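Long-range contacts in insecticidal crystal protein Cry7Cal (Bacillus thuringiensis, PDB 5ZI1), which is an insecticidal toxin active against the locust Locusta migratoria manilensis and probably binds receptors on target cells: residues V535-S539 with L575-I581; I541-F547 with L562-Y568. One frame throughout, in Å; residues are numbered along the deposited sequence.

Contact 1 (V535-S539 with L575-I581)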
loop_
_atom_site.group_PDB
_atom_site.type_symbol
_atom_site.label_atom_id
_atom_site.label_comp_id
_atom_site.label_asym_id
_atom_site.label_seq_id
_atom_site.Cartn_x
_atom_site.Cartn_y
_atom_site.Cartn_z
ATOM N N VAL A 535 25.891 -6.797 -14.661
ATOM C CA VAL A 535 25.780 -5.622 -15.516
ATOM C C VAL A 535 24.324 -5.448 -15.928
ATOM O O VAL A 535 23.678 -6.405 -16.367
ATOM C CB VAL A 535 26.698 -5.738 -16.752
ATOM C CG1 VAL A 535 26.449 -4.602 -17.711
ATOM C CG2 VAL A 535 28.155 -5.744 -16.321
ATOM N N MET A 536 23.815 -4.227 -15.790
ATOM C CA MET A 536 22.435 -3.883 -16.094
ATOM C C MET A 536 22.403 -2.857 -17.225
ATOM O O MET A 536 23.388 -2.164 -17.488
ATOM C CB MET A 536 21.731 -3.336 -14.833
ATOM C CG MET A 536 20.203 -3.343 -14.873
ATOM S SD MET A 536 19.444 -2.702 -13.345
ATOM C CE MET A 536 19.928 -3.982 -12.172
ATOM N N SER A 537 21.254 -2.751 -17.890
ATOM C CA SER A 537 21.103 -1.818 -18.997
ATOM C C SER A 537 19.639 -1.414 -19.132
ATOM O O SER A 537 18.731 -2.186 -18.798
ATOM C CB SER A 537 21.594 -2.424 -20.312
ATOM O OG SER A 537 21.319 -1.556 -21.396
ATOM N N PHE A 538 19.414 -0.203 -19.646
ATOM C CA PHE A 538 18.064 0.326 -19.755
ATOM C C PHE A 538 17.925 1.105 -21.058
ATOM O O PHE A 538 18.880 1.727 -21.531
ATOM C CB PHE A 538 17.716 1.205 -18.544
ATOM C CG PHE A 538 16.243 1.418 -18.360
ATOM C CD1 PHE A 538 15.481 0.505 -17.646
ATOM C CD2 PHE A 538 15.615 2.522 -18.908
ATOM C CE1 PHE A 538 14.121 0.691 -17.480
ATOM C CE2 PHE A 538 14.258 2.715 -18.745
ATOM C CZ PHE A 538 13.511 1.800 -18.032
ATOM N N SER A 539 16.728 1.042 -21.647
ATOM C CA SER A 539 16.485 1.707 -22.920
ATOM C C SER A 539 16.847 3.178 -22.823
ATOM O O SER A 539 16.721 3.800 -21.767
ATOM C CB SER A 539 15.019 1.580 -23.334
ATOM O OG SER A 539 14.713 0.250 -23.708
ATOM N N LEU A 575 8.959 3.126 -25.174
ATOM C CA LEU A 575 8.964 1.691 -24.905
ATOM C C LEU A 575 10.316 1.362 -24.275
ATOM O O LEU A 575 11.322 1.235 -24.977
ATOM C CB LEU A 575 8.719 0.897 -26.184
ATOM C CG LEU A 575 8.896 -0.624 -26.119
ATOM C CD1 LEU A 575 8.035 -1.251 -25.029
ATOM C CD2 LEU A 575 8.616 -1.288 -27.444
ATOM N N SER A 576 10.352 1.241 -22.950
ATOM C CA SER A 576 11.604 1.061 -22.227
ATOM C C SER A 576 11.734 -0.362 -21.720
ATOM O O SER A 576 10.767 -0.947 -21.214
ATOM C CB SER A 576 11.724 2.006 -21.038
ATOM O OG SER A 576 11.870 3.344 -21.456
ATOM N N MET A 577 12.947 -0.891 -21.835
ATOM C CA MET A 577 13.275 -2.242 -21.432
ATOM C C MET A 577 14.416 -2.183 -20.435
ATOM O O MET A 577 15.330 -1.367 -20.584
ATOM C CB MET A 577 13.667 -3.102 -22.635
ATOM C CG MET A 577 12.541 -3.993 -23.138
ATOM S SD MET A 577 11.885 -3.574 -24.759
ATOM C CE MET A 577 11.745 -1.798 -24.654
ATOM N N LEU A 578 14.335 -3.019 -19.400
ATOM C CA LEU A 578 15.459 -3.249 -18.507
ATOM C C LEU A 578 16.103 -4.560 -18.912
ATOM O O LEU A 578 15.406 -5.521 -19.254
ATOM C CB LEU A 578 15.037 -3.306 -17.034
ATOM C CG LEU A 578 16.210 -3.370 -16.036
ATOM C CD1 LEU A 578 15.999 -2.415 -14.872
ATOM C CD2 LEU A 578 16.458 -4.771 -15.521
ATOM N N TYR A 579 17.434 -4.586 -18.895
ATOM C CA TYR A 579 18.193 -5.746 -19.323
ATOM C C TYR A 579 19.174 -6.142 -18.234
ATOM O O TYR A 579 19.680 -5.297 -17.497
ATOM C CB TYR A 579 18.984 -5.474 -20.615
ATOM C CG TYR A 579 18.180 -4.981 -21.786
ATOM C CD1 TYR A 579 17.875 -3.643 -21.920
ATOM C CD2 TYR A 579 17.757 -5.851 -22.775
ATOM C CE1 TYR A 579 17.149 -3.182 -22.998
ATOM C CE2 TYR A 579 17.025 -5.401 -23.863
ATOM C CZ TYR A 579 16.727 -4.063 -23.968
ATOM O OH TYR A 579 16.005 -3.591 -25.045
ATOM N N ILE A 580 19.440 -7.438 -18.155
ATOM C CA ILE A 580 20.558 -7.988 -17.412
ATOM C C ILE A 580 21.458 -8.641 -18.440
ATOM O O ILE A 580 21.021 -9.547 -19.157
ATOM C CB ILE A 580 20.116 -9.011 -16.358
ATOM C CG1 ILE A 580 19.234 -8.360 -15.290
ATOM C CG2 ILE A 580 21.332 -9.686 -15.729
ATOM C CD1 ILE A 580 19.939 -7.300 -14.481
ATOM N N ILE A 581 22.709 -8.195 -18.516
ATOM C CA ILE A 581 23.652 -8.738 -19.487
ATOM C C ILE A 581 24.138 -10.066 -18.917
ATOM O O ILE A 581 25.034 -10.095 -18.063
ATOM C CB ILE A 581 24.805 -7.771 -19.767
ATOM C CG1 ILE A 581 24.257 -6.365 -20.032
ATOM C CG2 ILE A 581 25.646 -8.249 -20.947
ATOM C CD1 ILE A 581 23.202 -6.308 -21.123
HETATM O O HOH W 1 16.143 -0.970 -25.868
#
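Ser539 meets Met577 twice: its N donates to Met577 O, and its OG accepts the N-H of Met577 at 2.8 Å (150° at the hydrogen). The side chain thus takes the acceptor role that a strand carbonyl would fill in a regular pairing. Chi1 at -71° places OG beside its own N, facing the N-H of Met577; water 1 then links OG to Tyr579 OH. Behind this end the pairing is regular. Ser537 and Tyr579 form a hydrogen-bonded pair, Tyr579 N reaching Ser537 O at 2.7 Å, and Ile581 N closes on Val535 O. The Tyr579 ring turns an edge to Ser537 O, its CD1 3.5 Å away. These are two neighbouring interior strands of one antiparallel sheet in the C-terminal beta sandwich of the three-domain toxin fragment, and their side chains alternate between its faces. On the inner face Met536 SD lies 3.8 Å from Leu578 CD1, while Met536 CG approaches Ile580 CD1 at 4.0 Å. The Phe538 ring takes Met577 O over one face, offset toward the rim, and sets its CE2 3.5 Å from Ser576 CB. Met536 and Phe538 continue onto strands 521-530 and 560-571 of the opposing sheet, and Leu578 onto Val526 of the former. Val535 CG1 meets Ile581 CG1 at 3.6 Å across the far end of the pairing. Among the second-shell groups, Asp544 holds Ser537 OG, Thr585 OG1 bonds both Val535 N and Ile581 O, and Leu578 is paired by its backbone to Val509 of strand 508-513.

Contact 2 (I541-F547 with L562-Y568)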
loop_
_atom_site.group_PDB
_atom_site.type_symbol
_atom_site.label_atom_id
_atom_site.label_comp_id
_atom_site.label_asym_id
_atom_site.label_seq_id
_atom_site.Cartn_x
_atom_site.Cartn_y
_atom_site.Cartn_z
ATOM N N ILE A 541 19.599 4.643 -22.717
ATOM C CA ILE A 541 20.864 4.944 -22.068
ATOM C C ILE A 541 21.940 4.107 -22.728
ATOM O O ILE A 541 21.806 2.881 -22.835
ATOM C CB ILE A 541 20.808 4.692 -20.558
ATOM C CG1 ILE A 541 19.884 5.731 -19.941
ATOM C CG2 ILE A 541 22.216 4.788 -19.961
ATOM C CD1 ILE A 541 19.461 5.411 -18.591
ATOM N N ALA A 542 22.991 4.783 -23.187
ATOM C CA ALA A 542 23.985 4.145 -24.039
ATOM C C ALA A 542 24.812 3.117 -23.276
ATOM O O ALA A 542 24.932 1.968 -23.710
ATOM C CB ALA A 542 24.883 5.209 -24.666
ATOM N N HIS A 543 25.398 3.502 -22.146
ATOM C CA HIS A 543 26.324 2.606 -21.451
ATOM C C HIS A 543 25.610 1.738 -20.419
ATOM O O HIS A 543 24.747 2.209 -19.675
ATOM C CB HIS A 543 27.448 3.394 -20.782
ATOM C CG HIS A 543 28.336 4.096 -21.758
ATOM N ND1 HIS A 543 29.408 4.871 -21.372
ATOM C CD2 HIS A 543 28.303 4.148 -23.112
ATOM C CE1 HIS A 543 30.000 5.365 -22.445
ATOM N NE2 HIS A 543 29.345 4.946 -23.513
ATOM N N ASP A 544 25.973 0.460 -20.397
ATOM C CA ASP A 544 25.514 -0.456 -19.368
ATOM C C ASP A 544 26.290 -0.206 -18.081
ATOM O O ASP A 544 27.418 0.281 -18.104
ATOM C CB ASP A 544 25.691 -1.905 -19.825
ATOM C CG ASP A 544 25.063 -2.180 -21.201
ATOM O OD1 ASP A 544 24.294 -1.328 -21.712
ATOM O OD2 ASP A 544 25.343 -3.265 -21.770
ATOM N N GLU A 545 25.684 -0.547 -16.946
ATOM C CA GLU A 545 26.272 -0.201 -15.655
ATOM C C GLU A 545 26.535 -1.455 -14.834
ATOM O O GLU A 545 25.614 -2.232 -14.556
ATOM C CB GLU A 545 25.377 0.779 -14.895
ATOM C CG GLU A 545 26.090 1.497 -13.730
ATOM C CD GLU A 545 27.187 2.476 -14.183
ATOM O OE1 GLU A 545 28.035 2.831 -13.333
ATOM O OE2 GLU A 545 27.211 2.891 -15.376
ATOM N N TYR A 546 27.794 -1.648 -14.446
ATOM C CA TYR A 546 28.160 -2.735 -13.546
ATOM C C TYR A 546 27.614 -2.480 -12.142
ATOM O O TYR A 546 27.698 -1.361 -11.631
ATOM C CB TYR A 546 29.684 -2.859 -13.516
ATOM C CG TYR A 546 30.292 -3.843 -12.538
ATOM C CD1 TYR A 546 30.414 -5.186 -12.862
ATOM C CD2 TYR A 546 30.813 -3.413 -11.318
ATOM C CE1 TYR A 546 30.999 -6.095 -11.978
ATOM C CE2 TYR A 546 31.416 -4.313 -10.430
ATOM C CZ TYR A 546 31.504 -5.655 -10.770
ATOM O OH TYR A 546 32.090 -6.568 -9.911
ATOM N N PHE A 547 27.041 -3.520 -11.515
ATOM C CA PHE A 547 26.596 -3.449 -10.124
ATOM C C PHE A 547 27.228 -4.543 -9.275
ATOM O O PHE A 547 27.520 -5.640 -9.761
ATOM C CB PHE A 547 25.068 -3.577 -9.981
ATOM C CG PHE A 547 24.523 -4.883 -10.480
ATOM C CD1 PHE A 547 24.405 -5.977 -9.640
ATOM C CD2 PHE A 547 24.151 -5.024 -11.802
ATOM C CE1 PHE A 547 23.934 -7.191 -10.123
ATOM C CE2 PHE A 547 23.670 -6.225 -12.288
ATOM C CZ PHE A 547 23.555 -7.308 -11.451
ATOM N N LEU A 562 21.580 2.041 -8.100
ATOM C CA LEU A 562 22.424 1.835 -9.262
ATOM C C LEU A 562 21.976 2.832 -10.316
ATOM O O LEU A 562 20.835 2.768 -10.783
ATOM C CB LEU A 562 22.275 0.400 -9.766
ATOM C CG LEU A 562 22.916 0.020 -11.098
ATOM C CD1 LEU A 562 22.996 -1.427 -11.101
ATOM C CD2 LEU A 562 22.062 0.411 -12.331
ATOM N N THR A 563 22.874 3.709 -10.730
ATOM C CA THR A 563 22.517 4.796 -11.623
ATOM C C THR A 563 23.037 4.535 -13.029
ATOM O O THR A 563 24.216 4.215 -13.214
ATOM C CB THR A 563 23.052 6.114 -11.071
ATOM O OG1 THR A 563 22.553 6.282 -9.744
ATOM C CG2 THR A 563 22.618 7.287 -11.939
ATOM N N MET A 564 22.147 4.663 -14.014
ATOM C CA MET A 564 22.514 4.567 -15.417
ATOM C C MET A 564 22.314 5.926 -16.062
ATOM O O MET A 564 21.269 6.557 -15.878
ATOM C CB MET A 564 21.696 3.495 -16.124
ATOM C CG MET A 564 22.046 2.098 -15.697
ATOM S SD MET A 564 20.813 0.897 -16.197
ATOM C CE MET A 564 19.487 1.451 -15.139
ATOM N N GLY A 565 23.306 6.368 -16.822
ATOM C CA GLY A 565 23.311 7.704 -17.362
ATOM C C GLY A 565 24.247 8.659 -16.663
ATOM O O GLY A 565 24.104 9.871 -16.837
ATOM N N ASN A 566 25.191 8.156 -15.865
ATOM C CA ASN A 566 26.207 9.022 -15.289
ATOM C C ASN A 566 27.278 9.387 -16.312
ATOM O O ASN A 566 27.824 10.495 -16.259
ATOM C CB ASN A 566 26.837 8.355 -14.063
ATOM C CG ASN A 566 26.005 8.537 -12.802
ATOM O OD1 ASN A 566 25.261 9.512 -12.668
ATOM N ND2 ASN A 566 26.150 7.612 -11.859
ATOM N N ASP A 567 27.586 8.481 -17.248
ATOM C CA ASP A 567 28.519 8.816 -18.323
ATOM C C ASP A 567 27.915 9.872 -19.253
ATOM O O ASP A 567 28.485 10.955 -19.431
ATOM C CB ASP A 567 28.921 7.553 -19.103
ATOM C CG ASP A 567 29.599 6.495 -18.218
ATOM O OD1 ASP A 567 30.002 6.823 -17.078
ATOM O OD2 ASP A 567 29.751 5.331 -18.667
ATOM N N TYR A 568 26.753 9.584 -19.848
ATOM C CA TYR A 568 26.044 10.570 -20.660
ATOM C C TYR A 568 24.546 10.431 -20.447
ATOM O O TYR A 568 24.000 9.329 -20.553
ATOM C CB TYR A 568 26.358 10.430 -22.162
ATOM C CG TYR A 568 27.834 10.346 -22.493
ATOM C CD1 TYR A 568 28.579 11.493 -22.741
ATOM C CD2 TYR A 568 28.481 9.122 -22.571
ATOM C CE1 TYR A 568 29.937 11.425 -23.047
ATOM C CE2 TYR A 568 29.833 9.043 -22.875
ATOM C CZ TYR A 568 30.558 10.199 -23.115
ATOM O OH TYR A 568 31.903 10.127 -23.423
HETATM O O HOH W 2 23.066 7.290 -22.778
#
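At one margin of the beta sandwich that ends the toxin fragment, edge strand 545-547 of one sheet and strand 562-564 of the other run antiparallel, their axes 7.7 Å apart, too far for direct backbone pairing, and side chains bridge the gap. The polar grip lies beyond the strands. His543 ND1 donates a straight bond to Asp567 OD2 at 2.8 Å (165° at the hydrogen). OD2 sits in the imidazole plane and uses its anti lone pair, while the carboxylate is turned 70° against the ring. Tyr568 flanks the same histidine in an offset edge-to-face pair with the tyrosine supplying the edge, planes 88° apart, and Tyr568 CE2 comes within 3.7 Å of His543 CE1. Deeper in, Ile541 crosses Met564 at about a right angle: its CD1 packs 3.8 Å from Met564 CB, and its CG2 rests 3.7 Å from Gly565 N, where the strand gives way to a turn. Chi1 of Glu545 sets CG opposite its backbone N and 3.3 Å from Thr563 O; the bend at the next bond folds the carboxylate back alongside that oxygen, while CB packs against Met564 CG at 3.7 Å. Glu545 OE2 lies 4.8 Å from Asp567 OD2, near enough that the two carboxylates might disfavour each other's charge, although the bond from His543 may offset this for Asp567. At the other end the Phe547 ring goes on to meet Tyr528. Apolar packing between the sheets, with a histidine-carboxylate bond at the surface loops, places this at the margin of the beta sandwich that forms the third domain of three-domain delta-endotoxins.

Overall arrangement
Following the chain from its N terminus, strand 534-538 comes first, and the turn after it leads directly into 541-547. The chain then leaves, returns as strand 560-571 in the other sheet and closes contact 2, a loop with 14 residues between its segments. It next recrosses to the first sheet as strand 575-580, which closes contact 1 over 35 residues. Contact 2 is therefore nested inside contact 1. The two meet directly, since Glu545 N probably bonds to Met536 O, making 545-547 the next strand beyond 534-538. Within the fragment's C-terminal beta sandwich, contact 1 pairs strands of one sheet, and contact 2 joins that sheet's edge to the facing one.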